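Local coordinates for Serine/threonine-protein kinase Tel1 (Chaetomium thermophilum, PDB 6SKY) that probably phosphorylates serine and threonine in [ST]-Q sequences with ATP, activating checkpoint signalling at damaged DNA as a kinase of the ATM subfamily, at residues A[2783-2788]-A[2907-2912]; A[2624-2629]-A[2754-2759]; A[2837-2842]-A[2901-2906]; A[2816-2821]-A[2922-2927]. All blocks are in the same frame, centred on the assembly; numbering follows the deposited sequence.

Contact 1: A[2783-2788]-A[2907-2912]; sequences AFEMGR and KKKLSK
E2785 lies at the third position of a type I' beta turn from A2783 to M2786, and it faces K2909, near the C-terminal end of helix 2898-2908; a 3.1 Å bond from M2786 N to A2783 O closes the turn. The turn falls a few residues after the magnesium ligand D2779, where the kinase fold has its activation loop, and the helix comes from the region that probably corresponds to the regulatory segment ahead of FATC in related kinases. Both side chains start with CG beside the backbone N, but they then take different shapes. The glutamate folds at its second torsion (chi2 -87°), whereas the lysine stays extended beyond CG, and the two approach from opposite directions. They meet in a salt bridge between K2909 NZ and E2785 OE2, whose modelled 2.5 Å is doubtfully short and says nothing about its strength. A long, straight lysine suits this place because its extended chain carries the ammonium from its own backbone across to the turn, where it also gives a hydrogen bond to the carbonyl of H2754. R2788 approaches the same carboxylate, extending the pair into a network. Two basic groups around one carboxylate would be expected to stabilise its charged form. The second pairing is purely electrostatic: E2785 OE1 lies 3.3 Å from R2788 NE, well out of the guanidinium plane, with no N-H aimed at it.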
loop_
_atom_site.group_PDB
_atom_site.type_symbol
_atom_site.label_atom_id
_atom_site.label_comp_id
_atom_site.label_asym_id
_atom_site.label_seq_id
_atom_site.Cartn_x
_atom_site.Cartn_y
_atom_site.Cartn_z
ATOM N N ALA A 2783 2.100 -35.837 -2.959
ATOM C CA ALA A 2783 1.808 -34.419 -2.914
ATOM C C ALA A 2783 0.451 -34.216 -2.269
ATOM O O ALA A 2783 -0.187 -35.163 -1.818
ATOM C CB ALA A 2783 1.847 -33.801 -4.311
ATOM N N PHE A 2784 0.016 -32.961 -2.219
ATOM C CA PHE A 2784 -1.301 -32.594 -1.702
ATOM C C PHE A 2784 -1.552 -33.188 -0.324
ATOM O O PHE A 2784 -2.630 -33.700 -0.029
ATOM C CB PHE A 2784 -2.395 -32.990 -2.683
ATOM C CG PHE A 2784 -2.241 -32.354 -4.012
ATOM C CD1 PHE A 2784 -2.369 -30.997 -4.152
ATOM C CD2 PHE A 2784 -1.937 -33.105 -5.120
ATOM C CE1 PHE A 2784 -2.213 -30.405 -5.368
ATOM C CE2 PHE A 2784 -1.780 -32.516 -6.336
ATOM C CZ PHE A 2784 -1.916 -31.165 -6.463
ATOM N N GLU A 2785 -0.534 -33.117 0.523
ATOM C CA GLU A 2785 -0.598 -33.481 1.933
ATOM C C GLU A 2785 -0.875 -34.957 2.158
ATOM O O GLU A 2785 -1.302 -35.343 3.243
ATOM C CB GLU A 2785 -1.637 -32.644 2.675
ATOM C CG GLU A 2785 -1.625 -31.177 2.337
ATOM C CD GLU A 2785 -0.663 -30.394 3.180
ATOM O OE1 GLU A 2785 0.368 -30.961 3.583
ATOM O OE2 GLU A 2785 -0.940 -29.209 3.452
ATOM N N MET A 2786 -0.627 -35.809 1.164
ATOM C CA MET A 2786 -0.779 -37.245 1.359
ATOM C C MET A 2786 0.164 -37.798 2.411
ATOM O O MET A 2786 0.007 -38.953 2.807
ATOM C CB MET A 2786 -0.525 -38.002 0.059
ATOM C CG MET A 2786 -1.521 -37.778 -1.039
ATOM S SD MET A 2786 -0.971 -38.573 -2.559
ATOM C CE MET A 2786 -1.695 -37.494 -3.784
ATOM N N GLY A 2787 1.138 -37.016 2.858
ATOM C CA GLY A 2787 2.179 -37.505 3.731
ATOM C C GLY A 2787 1.864 -37.406 5.202
ATOM O O GLY A 2787 2.509 -38.070 6.014
ATOM N N ARG A 2788 0.897 -36.582 5.575
ATOM C CA ARG A 2788 0.465 -36.531 6.961
ATOM C C ARG A 2788 -0.667 -37.499 7.248
ATOM O O ARG A 2788 -1.276 -37.426 8.317
ATOM C CB ARG A 2788 0.067 -35.110 7.346
ATOM C CG ARG A 2788 -0.808 -34.400 6.362
ATOM C CD ARG A 2788 -0.921 -32.952 6.759
ATOM N NE ARG A 2788 0.348 -32.262 6.586
ATOM C CZ ARG A 2788 0.755 -31.245 7.335
ATOM N NH1 ARG A 2788 1.928 -30.675 7.098
ATOM N NH2 ARG A 2788 -0.002 -30.809 8.332
ATOM N N LYS A 2907 -5.760 -23.639 -2.379
ATOM C CA LYS A 2907 -6.266 -22.292 -2.596
ATOM C C LYS A 2907 -6.205 -21.450 -1.335
ATOM O O LYS A 2907 -6.081 -20.227 -1.417
ATOM C CB LYS A 2907 -7.695 -22.359 -3.119
ATOM C CG LYS A 2907 -8.287 -21.022 -3.451
ATOM C CD LYS A 2907 -9.657 -21.168 -4.072
ATOM C CE LYS A 2907 -10.336 -19.817 -4.178
ATOM N NZ LYS A 2907 -10.459 -19.179 -2.838
ATOM N N LYS A 2908 -6.309 -22.069 -0.165
ATOM C CA LYS A 2908 -6.208 -21.301 1.066
ATOM C C LYS A 2908 -4.775 -21.120 1.540
ATOM O O LYS A 2908 -4.528 -20.267 2.395
ATOM C CB LYS A 2908 -7.038 -21.945 2.173
ATOM C CG LYS A 2908 -6.317 -22.987 2.975
ATOM C CD LYS A 2908 -7.287 -23.727 3.873
ATOM C CE LYS A 2908 -6.661 -24.994 4.432
ATOM N NZ LYS A 2908 -7.673 -25.906 5.030
ATOM N N LYS A 2909 -3.823 -21.890 1.018
ATOM C CA LYS A 2909 -2.423 -21.555 1.241
ATOM C C LYS A 2909 -1.955 -20.376 0.405
ATOM O O LYS A 2909 -0.859 -19.870 0.642
ATOM C CB LYS A 2909 -1.526 -22.749 0.943
ATOM C CG LYS A 2909 -1.477 -23.780 2.024
ATOM C CD LYS A 2909 -0.753 -24.987 1.541
ATOM C CE LYS A 2909 -0.795 -26.076 2.551
ATOM N NZ LYS A 2909 -0.256 -27.321 1.984
ATOM N N LEU A 2910 -2.741 -19.937 -0.573
ATOM C CA LEU A 2910 -2.386 -18.820 -1.434
ATOM C C LEU A 2910 -3.237 -17.593 -1.157
ATOM O O LEU A 2910 -3.381 -16.733 -2.028
ATOM C CB LEU A 2910 -2.516 -19.215 -2.902
ATOM C CG LEU A 2910 -1.547 -20.230 -3.490
ATOM C CD1 LEU A 2910 -1.908 -20.502 -4.915
ATOM C CD2 LEU A 2910 -0.143 -19.709 -3.405
ATOM N N SER A 2911 -3.805 -17.497 0.035
ATOM C CA SER A 2911 -4.692 -16.404 0.385
ATOM C C SER A 2911 -3.892 -15.248 0.951
ATOM O O SER A 2911 -2.949 -15.451 1.713
ATOM C CB SER A 2911 -5.727 -16.865 1.402
ATOM O OG SER A 2911 -5.085 -17.390 2.544
ATOM N N LYS A 2912 -4.291 -14.033 0.592
ATOM C CA LYS A 2912 -3.564 -12.829 0.955
ATOM C C LYS A 2912 -3.964 -12.281 2.315
ATOM O O LYS A 2912 -3.763 -11.093 2.574
ATOM C CB LYS A 2912 -3.755 -11.767 -0.118
ATOM C CG LYS A 2912 -3.435 -12.257 -1.496
ATOM C CD LYS A 2912 -3.097 -11.116 -2.412
ATOM C CE LYS A 2912 -2.569 -11.627 -3.725
ATOM N NZ LYS A 2912 -1.975 -10.544 -4.549
#

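Contact 2: A[2624-2629]-A[2754-2759]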
loop_
_atom_site.group_PDB
_atom_site.type_symbol
_atom_site.label_atom_id
_atom_site.label_comp_id
_atom_site.label_asym_id
_atom_site.label_seq_id
_atom_site.Cartn_x
_atom_site.Cartn_y
_atom_site.Cartn_z
ATOM N N GLN A 2624 5.235 -32.771 -14.146
ATOM C CA GLN A 2624 4.664 -31.825 -15.101
ATOM C C GLN A 2624 4.012 -30.636 -14.403
ATOM O O GLN A 2624 4.157 -29.491 -14.845
ATOM C CB GLN A 2624 3.654 -32.544 -15.980
ATOM C CG GLN A 2624 2.973 -31.668 -16.978
ATOM C CD GLN A 2624 1.677 -32.262 -17.446
ATOM O OE1 GLN A 2624 1.092 -31.815 -18.427
ATOM N NE2 GLN A 2624 1.211 -33.275 -16.738
ATOM N N VAL A 2625 3.302 -30.888 -13.306
ATOM C CA VAL A 2625 2.656 -29.806 -12.562
ATOM C C VAL A 2625 3.694 -28.849 -11.989
ATOM O O VAL A 2625 3.549 -27.621 -12.068
ATOM C CB VAL A 2625 1.758 -30.390 -11.462
ATOM C CG1 VAL A 2625 1.472 -29.357 -10.411
ATOM C CG2 VAL A 2625 0.477 -30.894 -12.059
ATOM N N PHE A 2626 4.754 -29.398 -11.396
ATOM C CA PHE A 2626 5.808 -28.565 -10.834
ATOM C C PHE A 2626 6.515 -27.756 -11.909
ATOM O O PHE A 2626 6.852 -26.587 -11.692
ATOM C CB PHE A 2626 6.801 -29.430 -10.072
ATOM C CG PHE A 2626 6.424 -29.670 -8.644
ATOM C CD1 PHE A 2626 5.548 -30.675 -8.303
ATOM C CD2 PHE A 2626 6.952 -28.891 -7.639
ATOM C CE1 PHE A 2626 5.206 -30.898 -6.998
ATOM C CE2 PHE A 2626 6.610 -29.111 -6.331
ATOM C CZ PHE A 2626 5.734 -30.113 -6.011
ATOM N N ALA A 2627 6.744 -28.349 -13.079
ATOM C CA ALA A 2627 7.366 -27.594 -14.157
ATOM C C ALA A 2627 6.474 -26.451 -14.625
ATOM O O ALA A 2627 6.964 -25.361 -14.937
ATOM C CB ALA A 2627 7.703 -28.525 -15.313
ATOM N N ALA A 2628 5.159 -26.667 -14.661
ATOM C CA ALA A 2628 4.257 -25.599 -15.082
ATOM C C ALA A 2628 4.242 -24.442 -14.087
ATOM O O ALA A 2628 4.272 -23.269 -14.483
ATOM C CB ALA A 2628 2.854 -26.153 -15.282
ATOM N N VAL A 2629 4.211 -24.741 -12.791
ATOM C CA VAL A 2629 4.230 -23.657 -11.809
ATOM C C VAL A 2629 5.567 -22.915 -11.837
ATOM O O VAL A 2629 5.618 -21.677 -11.737
ATOM C CB VAL A 2629 3.900 -24.201 -10.412
ATOM C CG1 VAL A 2629 3.881 -23.088 -9.413
ATOM C CG2 VAL A 2629 2.568 -24.889 -10.426
ATOM N N HIS A 2754 5.695 -26.413 -0.246
ATOM C CA HIS A 2754 4.682 -26.099 0.751
ATOM C C HIS A 2754 3.333 -25.852 0.089
ATOM O O HIS A 2754 2.313 -26.394 0.519
ATOM C CB HIS A 2754 5.106 -24.889 1.574
ATOM C CG HIS A 2754 3.981 -24.244 2.318
ATOM N ND1 HIS A 2754 3.323 -24.865 3.354
ATOM C CD2 HIS A 2754 3.391 -23.036 2.167
ATOM C CE1 HIS A 2754 2.378 -24.067 3.812
ATOM N NE2 HIS A 2754 2.397 -22.952 3.106
ATOM N N VAL A 2755 3.310 -25.043 -0.970
ATOM C CA VAL A 2755 2.043 -24.695 -1.604
ATOM C C VAL A 2755 1.343 -25.920 -2.178
ATOM O O VAL A 2755 0.111 -25.977 -2.202
ATOM C CB VAL A 2755 2.278 -23.616 -2.675
ATOM C CG1 VAL A 2755 1.132 -23.554 -3.641
ATOM C CG2 VAL A 2755 2.458 -22.279 -2.021
ATOM N N LEU A 2756 2.092 -26.924 -2.625
ATOM C CA LEU A 2756 1.504 -28.117 -3.219
ATOM C C LEU A 2756 1.583 -29.336 -2.317
ATOM O O LEU A 2756 1.388 -30.450 -2.793
ATOM C CB LEU A 2756 2.165 -28.435 -4.557
ATOM C CG LEU A 2756 2.041 -27.387 -5.656
ATOM C CD1 LEU A 2756 2.781 -27.829 -6.883
ATOM C CD2 LEU A 2756 0.600 -27.127 -5.988
ATOM N N GLY A 2757 1.868 -29.160 -1.036
ATOM C CA GLY A 2757 1.815 -30.264 -0.107
ATOM C C GLY A 2757 2.852 -31.335 -0.309
ATOM O O GLY A 2757 2.672 -32.449 0.176
ATOM N N LEU A 2758 3.947 -31.024 -0.989
ATOM C CA LEU A 2758 4.933 -32.031 -1.351
ATOM C C LEU A 2758 5.532 -32.691 -0.120
ATOM O O LEU A 2758 5.998 -32.017 0.798
ATOM C CB LEU A 2758 6.025 -31.388 -2.192
ATOM C CG LEU A 2758 7.206 -32.242 -2.625
ATOM C CD1 LEU A 2758 6.737 -33.332 -3.545
ATOM C CD2 LEU A 2758 8.238 -31.381 -3.299
ATOM N N GLY A 2759 5.523 -34.016 -0.106
ATOM C CA GLY A 2759 6.064 -34.767 1.004
ATOM C C GLY A 2759 7.038 -35.822 0.545
ATOM O O GLY A 2759 7.381 -35.862 -0.635
#
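L2756 lays its CD1 methyl over one face of the F2626 ring, a CH-pi contact with 3.9 Å from L2756 CD1 to the centroid of F2626 and only 14° from the ring normal. The methyl is offset toward the rim, so F2626 CZ is its nearest ring atom, at 3.8 Å from L2756 CD1. Although F2626 leaves its helix at a slant to the partner segment, its length brings the ring across, and the two side chains slide past each other in opposite directions. The same L2756 methyl also meets V2625, whose CG1 is 4.1 Å from L2756 CD1. L2756 is the first residue beyond helix 2732-2755, which ends in a Schellman motif: G2757, at phi 67°, is the C-prime residue, a backbone region that suits a residue without a side chain, and G2757 N bonds H2754 O at 3.2 Å. In the kinase fold this turn leads from the helix toward the catalytic loop, while helix 2616-2632 probably corresponds to helix C of the N-lobe. With CG anti to the backbone N (chi1 177°), L2758 carries its CD2 obliquely to the phenylalanine, 3.9 Å from L2758 CD2 to F2626 CZ. Branched aliphatic side chains suit this buried seam, since their methyls fit around a flat ring. The side chain of L2758 is about 11 Å from the bound magnesium.

Contact 3: A[2837-2842]-A[2901-2906]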
loop_
_atom_site.group_PDB
_atom_site.type_symbol
_atom_site.label_atom_id
_atom_site.label_comp_id
_atom_site.label_asym_id
_atom_site.label_seq_id
_atom_site.Cartn_x
_atom_site.Cartn_y
_atom_site.Cartn_z
ATOM N N THR A 2837 -5.966 -22.979 -12.532
ATOM C CA THR A 2837 -6.165 -23.557 -13.858
ATOM C C THR A 2837 -5.384 -24.853 -14.034
ATOM O O THR A 2837 -5.898 -25.827 -14.593
ATOM C CB THR A 2837 -5.748 -22.554 -14.924
ATOM O OG1 THR A 2837 -6.552 -21.381 -14.812
ATOM C CG2 THR A 2837 -5.922 -23.136 -16.286
ATOM N N ILE A 2838 -4.132 -24.877 -13.578
ATOM C CA ILE A 2838 -3.321 -26.087 -13.681
ATOM C C ILE A 2838 -3.937 -27.220 -12.869
ATOM O O ILE A 2838 -4.079 -28.351 -13.350
ATOM C CB ILE A 2838 -1.876 -25.799 -13.241
ATOM C CG1 ILE A 2838 -1.229 -24.800 -14.185
ATOM C CG2 ILE A 2838 -1.070 -27.061 -13.216
ATOM C CD1 ILE A 2838 0.094 -24.319 -13.710
ATOM N N LEU A 2839 -4.329 -26.938 -11.628
ATOM C CA LEU A 2839 -4.916 -27.999 -10.818
ATOM C C LEU A 2839 -6.280 -28.425 -11.343
ATOM O O LEU A 2839 -6.672 -29.583 -11.176
ATOM C CB LEU A 2839 -5.026 -27.559 -9.364
ATOM C CG LEU A 2839 -3.737 -27.163 -8.654
ATOM C CD1 LEU A 2839 -4.020 -26.948 -7.202
ATOM C CD2 LEU A 2839 -2.679 -28.214 -8.831
ATOM N N ASP A 2840 -7.014 -27.520 -11.986
ATOM C CA ASP A 2840 -8.278 -27.901 -12.601
ATOM C C ASP A 2840 -8.054 -28.830 -13.779
ATOM O O ASP A 2840 -8.784 -29.808 -13.948
ATOM C CB ASP A 2840 -9.045 -26.662 -13.040
ATOM C CG ASP A 2840 -9.803 -26.017 -11.904
ATOM O OD1 ASP A 2840 -9.911 -26.648 -10.833
ATOM O OD2 ASP A 2840 -10.294 -24.882 -12.078
ATOM N N SER A 2841 -7.060 -28.536 -14.614
ATOM C CA SER A 2841 -6.689 -29.489 -15.650
ATOM C C SER A 2841 -6.330 -30.832 -15.047
ATOM O O SER A 2841 -6.577 -31.876 -15.653
ATOM C CB SER A 2841 -5.517 -28.963 -16.464
ATOM O OG SER A 2841 -4.296 -29.282 -15.829
ATOM N N LEU A 2842 -5.732 -30.823 -13.862
ATOM C CA LEU A 2842 -5.472 -32.074 -13.157
ATOM C C LEU A 2842 -6.755 -32.747 -12.694
ATOM O O LEU A 2842 -6.783 -33.966 -12.519
ATOM C CB LEU A 2842 -4.569 -31.807 -11.957
ATOM C CG LEU A 2842 -3.757 -32.979 -11.458
ATOM C CD1 LEU A 2842 -2.988 -33.481 -12.625
ATOM C CD2 LEU A 2842 -2.833 -32.522 -10.378
ATOM N N ARG A 2901 -11.170 -31.166 -1.896
ATOM C CA ARG A 2901 -10.481 -30.870 -0.647
ATOM C C ARG A 2901 -9.042 -30.442 -0.897
ATOM O O ARG A 2901 -8.571 -29.452 -0.329
ATOM C CB ARG A 2901 -10.520 -32.085 0.270
ATOM C CG ARG A 2901 -11.892 -32.424 0.767
ATOM C CD ARG A 2901 -11.866 -33.699 1.570
ATOM N NE ARG A 2901 -13.201 -34.094 1.997
ATOM C CZ ARG A 2901 -13.486 -35.261 2.561
ATOM N NH1 ARG A 2901 -14.732 -35.541 2.921
ATOM N NH2 ARG A 2901 -12.525 -36.151 2.761
ATOM N N ALA A 2902 -8.327 -31.179 -1.748
ATOM C CA ALA A 2902 -6.934 -30.848 -2.014
ATOM C C ALA A 2902 -6.800 -29.481 -2.664
ATOM O O ALA A 2902 -5.941 -28.682 -2.272
ATOM C CB ALA A 2902 -6.305 -31.920 -2.893
ATOM N N ILE A 2903 -7.637 -29.187 -3.656
ATOM C CA ILE A 2903 -7.525 -27.912 -4.349
ATOM C C ILE A 2903 -7.974 -26.769 -3.453
ATOM O O ILE A 2903 -7.479 -25.647 -3.574
ATOM C CB ILE A 2903 -8.311 -27.975 -5.666
ATOM C CG1 ILE A 2903 -7.720 -29.057 -6.558
ATOM C CG2 ILE A 2903 -8.263 -26.666 -6.390
ATOM C CD1 ILE A 2903 -8.417 -29.215 -7.862
ATOM N N GLU A 2904 -8.857 -27.038 -2.496
ATOM C CA GLU A 2904 -9.261 -26.005 -1.552
ATOM C C GLU A 2904 -8.151 -25.698 -0.557
ATOM O O GLU A 2904 -7.927 -24.534 -0.205
ATOM C CB GLU A 2904 -10.529 -26.452 -0.834
ATOM C CG GLU A 2904 -11.164 -25.412 0.042
ATOM C CD GLU A 2904 -12.394 -25.943 0.754
ATOM O OE1 GLU A 2904 -12.732 -27.131 0.555
ATOM O OE2 GLU A 2904 -13.025 -25.175 1.514
ATOM N N VAL A 2905 -7.438 -26.728 -0.101
ATOM C CA VAL A 2905 -6.268 -26.507 0.743
ATOM C C VAL A 2905 -5.220 -25.688 -0.001
ATOM O O VAL A 2905 -4.656 -24.729 0.539
ATOM C CB VAL A 2905 -5.695 -27.848 1.221
ATOM C CG1 VAL A 2905 -4.406 -27.629 1.937
ATOM C CG2 VAL A 2905 -6.669 -28.529 2.129
ATOM N N VAL A 2906 -4.943 -26.054 -1.250
ATOM C CA VAL A 2906 -3.993 -25.283 -2.048
ATOM C C VAL A 2906 -4.459 -23.843 -2.193
ATOM O O VAL A 2906 -3.658 -22.908 -2.131
ATOM C CB VAL A 2906 -3.780 -25.940 -3.420
ATOM C CG1 VAL A 2906 -3.026 -25.012 -4.330
ATOM C CG2 VAL A 2906 -3.037 -27.231 -3.271
#
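L2839 CG and I2903 CG1 both lie beside the backbone N, anti to the carbonyl carbon (chi1 -59° and -61°), and both chains then extend, which carries their terminal methyls into the seam between two helices. Helix 2832-2843, of the kinase domain, packs here antiparallel to helix 2898-2908, which precedes the FATC helices and may belong to a regulatory region: their local axes approach to 11.0 Å and their directions differ by 172°. That spacing leaves room for large aliphatic side chains, and leucine, isoleucine and valine fill it without any hydrogen bond across. The closest CA pair is L2839 with I2903. I2903 packs low against its partner, its CD1 being 4.1 Å from L2839 CB and touching the leucine's carbonyl oxygen as well. F2784, from the activation-loop region, packs on both L2839 and V2906. Beside this apolar packing, D2840 OD1 comes near the isoleucine CD1, but its carboxylate is engaged by R2843 in a salt bridge. S2841, buried, returns its hydroxyl to its own helix, giving a 2.7 Å bond from S2841 OG to I2838 O. V2906, nearly one turn beyond I2903, meets the leucine tip to tip, with V2906 CG1 3.6 Å from L2839 CD1.

Contact 4: A[2816-2821]-A[2922-2927]; sequences VFRRCC and DLINQA
F2817 O accepts the backbone N-H of C2821, 2.9 Å from C2821 N to F2817 O, a helical bond that sets these residues one turn apart. The cysteine sulfur, C2821 SG, lies over one face of the F2817 ring, 3.6 Å above its plane and offset toward the rim. I2924 comes to the ring in another way: its CD1 meets the edge near the ring plane, 3.6 Å from F2817 CE2. The same methyl also lies over the centre of the R2818 guanidinium, with I2924 CD1 3.9 Å from R2818 CZ. Joined here are a kinase-domain helix, 2816-2828, and a FATC helix, 2916-2927, part of a C-terminal element characteristic of the PIKK family. Isoleucine suits the position because one slender methyl can fit between an aromatic edge and a flat cation, while CG2 approaches R2818 NH1. The arginine chain turns at its third torsion (chi3 -71°), which brings the guanidinium across the isoleucine. This flat group can cover an apolar methyl with its face and still use its N-H groups, as in the weak hydrogen bond from R2818 NH2 to N2921 OD1. On this FATC helix D2922 forms a salt bridge with R2260 of the second subunit.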
loop_
_atom_site.group_PDB
_atom_site.type_symbol
_atom_site.label_atom_id
_atom_site.label_comp_id
_atom_site.label_asym_id
_atom_site.label_seq_id
_atom_site.Cartn_x
_atom_site.Cartn_y
_atom_site.Cartn_z
ATOM N N VAL A 2816 19.619 -14.536 2.194
ATOM C CA VAL A 2816 19.212 -15.008 0.878
ATOM C C VAL A 2816 18.021 -15.949 0.981
ATOM O O VAL A 2816 17.081 -15.862 0.188
ATOM C CB VAL A 2816 20.402 -15.666 0.164
ATOM C CG1 VAL A 2816 19.992 -16.195 -1.180
ATOM C CG2 VAL A 2816 21.513 -14.683 0.009
ATOM N N PHE A 2817 18.027 -16.850 1.959
ATOM C CA PHE A 2817 16.977 -17.859 2.024
ATOM C C PHE A 2817 15.629 -17.235 2.339
ATOM O O PHE A 2817 14.635 -17.522 1.671
ATOM C CB PHE A 2817 17.321 -18.924 3.059
ATOM C CG PHE A 2817 16.268 -19.971 3.209
ATOM C CD1 PHE A 2817 16.091 -20.931 2.245
ATOM C CD2 PHE A 2817 15.448 -19.990 4.309
ATOM C CE1 PHE A 2817 15.127 -21.880 2.377
ATOM C CE2 PHE A 2817 14.484 -20.940 4.437
ATOM C CZ PHE A 2817 14.325 -21.883 3.470
ATOM N N ARG A 2818 15.571 -16.380 3.353
ATOM C CA ARG A 2818 14.297 -15.807 3.760
ATOM C C ARG A 2818 13.762 -14.834 2.720
ATOM O O ARG A 2818 12.560 -14.821 2.435
ATOM C CB ARG A 2818 14.463 -15.131 5.107
ATOM C CG ARG A 2818 13.195 -14.964 5.858
ATOM C CD ARG A 2818 13.455 -14.385 7.214
ATOM N NE ARG A 2818 14.116 -15.338 8.091
ATOM C CZ ARG A 2818 13.487 -16.076 8.991
ATOM N NH1 ARG A 2818 14.167 -16.915 9.747
ATOM N NH2 ARG A 2818 12.181 -15.971 9.134
ATOM N N ARG A 2819 14.637 -14.035 2.117
ATOM C CA ARG A 2819 14.199 -13.120 1.074
ATOM C C ARG A 2819 13.717 -13.871 -0.155
ATOM O O ARG A 2819 12.745 -13.462 -0.790
ATOM C CB ARG A 2819 15.321 -12.164 0.698
ATOM C CG ARG A 2819 15.747 -11.245 1.801
ATOM C CD ARG A 2819 15.336 -9.840 1.536
ATOM N NE ARG A 2819 15.960 -9.306 0.340
ATOM C CZ ARG A 2819 15.607 -8.160 -0.222
ATOM N NH1 ARG A 2819 16.218 -7.737 -1.314
ATOM N NH2 ARG A 2819 14.636 -7.443 0.308
ATOM N N CYS A 2820 14.371 -14.973 -0.507
ATOM C CA CYS A 2820 13.939 -15.713 -1.681
ATOM C C CYS A 2820 12.670 -16.503 -1.419
ATOM O O CYS A 2820 11.849 -16.652 -2.324
ATOM C CB CYS A 2820 15.056 -16.630 -2.164
ATOM S SG CYS A 2820 16.389 -15.750 -2.966
ATOM N N CYS A 2821 12.481 -16.993 -0.196
ATOM C CA CYS A 2821 11.195 -17.557 0.190
ATOM C C CYS A 2821 10.084 -16.532 0.050
ATOM O O CYS A 2821 9.007 -16.841 -0.467
ATOM C CB CYS A 2821 11.257 -18.072 1.624
ATOM S SG CYS A 2821 12.030 -19.648 1.850
ATOM N N ASP A 2922 6.235 -18.038 10.036
ATOM C CA ASP A 2922 5.578 -19.193 10.635
ATOM C C ASP A 2922 6.066 -20.496 10.016
ATOM O O ASP A 2922 6.268 -21.492 10.720
ATOM C CB ASP A 2922 4.070 -19.060 10.489
ATOM C CG ASP A 2922 3.325 -19.537 11.714
ATOM O OD1 ASP A 2922 3.978 -19.785 12.751
ATOM O OD2 ASP A 2922 2.085 -19.666 11.649
ATOM N N LEU A 2923 6.276 -20.504 8.698
ATOM C CA LEU A 2923 6.742 -21.712 8.028
ATOM C C LEU A 2923 8.137 -22.103 8.486
ATOM O O LEU A 2923 8.405 -23.276 8.745
ATOM C CB LEU A 2923 6.722 -21.516 6.519
ATOM C CG LEU A 2923 5.359 -21.472 5.857
ATOM C CD1 LEU A 2923 5.527 -21.165 4.408
ATOM C CD2 LEU A 2923 4.678 -22.779 6.054
ATOM N N ILE A 2924 9.050 -21.136 8.573
ATOM C CA ILE A 2924 10.403 -21.453 9.006
ATOM C C ILE A 2924 10.431 -21.792 10.486
ATOM O O ILE A 2924 11.305 -22.528 10.941
ATOM C CB ILE A 2924 11.360 -20.299 8.662
ATOM C CG1 ILE A 2924 11.372 -20.049 7.164
ATOM C CG2 ILE A 2924 12.756 -20.607 9.090
ATOM C CD1 ILE A 2924 12.394 -19.071 6.725
ATOM N N ASN A 2925 9.478 -21.289 11.267
ATOM C CA ASN A 2925 9.407 -21.699 12.664
ATOM C C ASN A 2925 8.981 -23.149 12.791
ATOM O O ASN A 2925 9.550 -23.897 13.588
ATOM C CB ASN A 2925 8.441 -20.813 13.439
ATOM C CG ASN A 2925 9.071 -19.537 13.911
ATOM O OD1 ASN A 2925 8.424 -18.499 13.948
ATOM N ND2 ASN A 2925 10.337 -19.602 14.280
ATOM N N GLN A 2926 7.968 -23.562 12.037
ATOM C CA GLN A 2926 7.499 -24.931 12.191
ATOM C C GLN A 2926 8.323 -25.937 11.409
ATOM O O GLN A 2926 8.197 -27.135 11.661
ATOM C CB GLN A 2926 6.025 -25.046 11.806
ATOM C CG GLN A 2926 5.700 -24.656 10.405
ATOM C CD GLN A 2926 4.227 -24.793 10.098
ATOM O OE1 GLN A 2926 3.775 -25.838 9.635
ATOM N NE2 GLN A 2926 3.469 -23.738 10.349
ATOM N N ALA A 2927 9.183 -25.494 10.500
ATOM C CA ALA A 2927 10.049 -26.419 9.790
ATOM C C ALA A 2927 11.314 -26.757 10.557
ATOM O O ALA A 2927 11.895 -27.814 10.315
ATOM C CB ALA A 2927 10.425 -25.850 8.429
#

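In the fold
All four contacts lie on one side of the chain's centre, in the kinase and FATC part of the protein. Contact 2 closes first along the chain. Contact 1 then opens, and contact 3 falls wholly within its span; contact 4 crosses contact 1, opening after it and closing last. Contacts 1, 2 and 3 form a compact group, with centres 9 to 11 Å apart: F2784 joins contacts 1 and 3, which share helix 2898-2908, while F2784 N and L2756 O link contacts 1 and 2. Contact 4 is farther off, about 17 Å from contact 2 between centres, yet L2923 touches H2754. The C-terminal helices pack against the activation-loop region and the end of helix 2732-2755, which leads toward the catalytic loop.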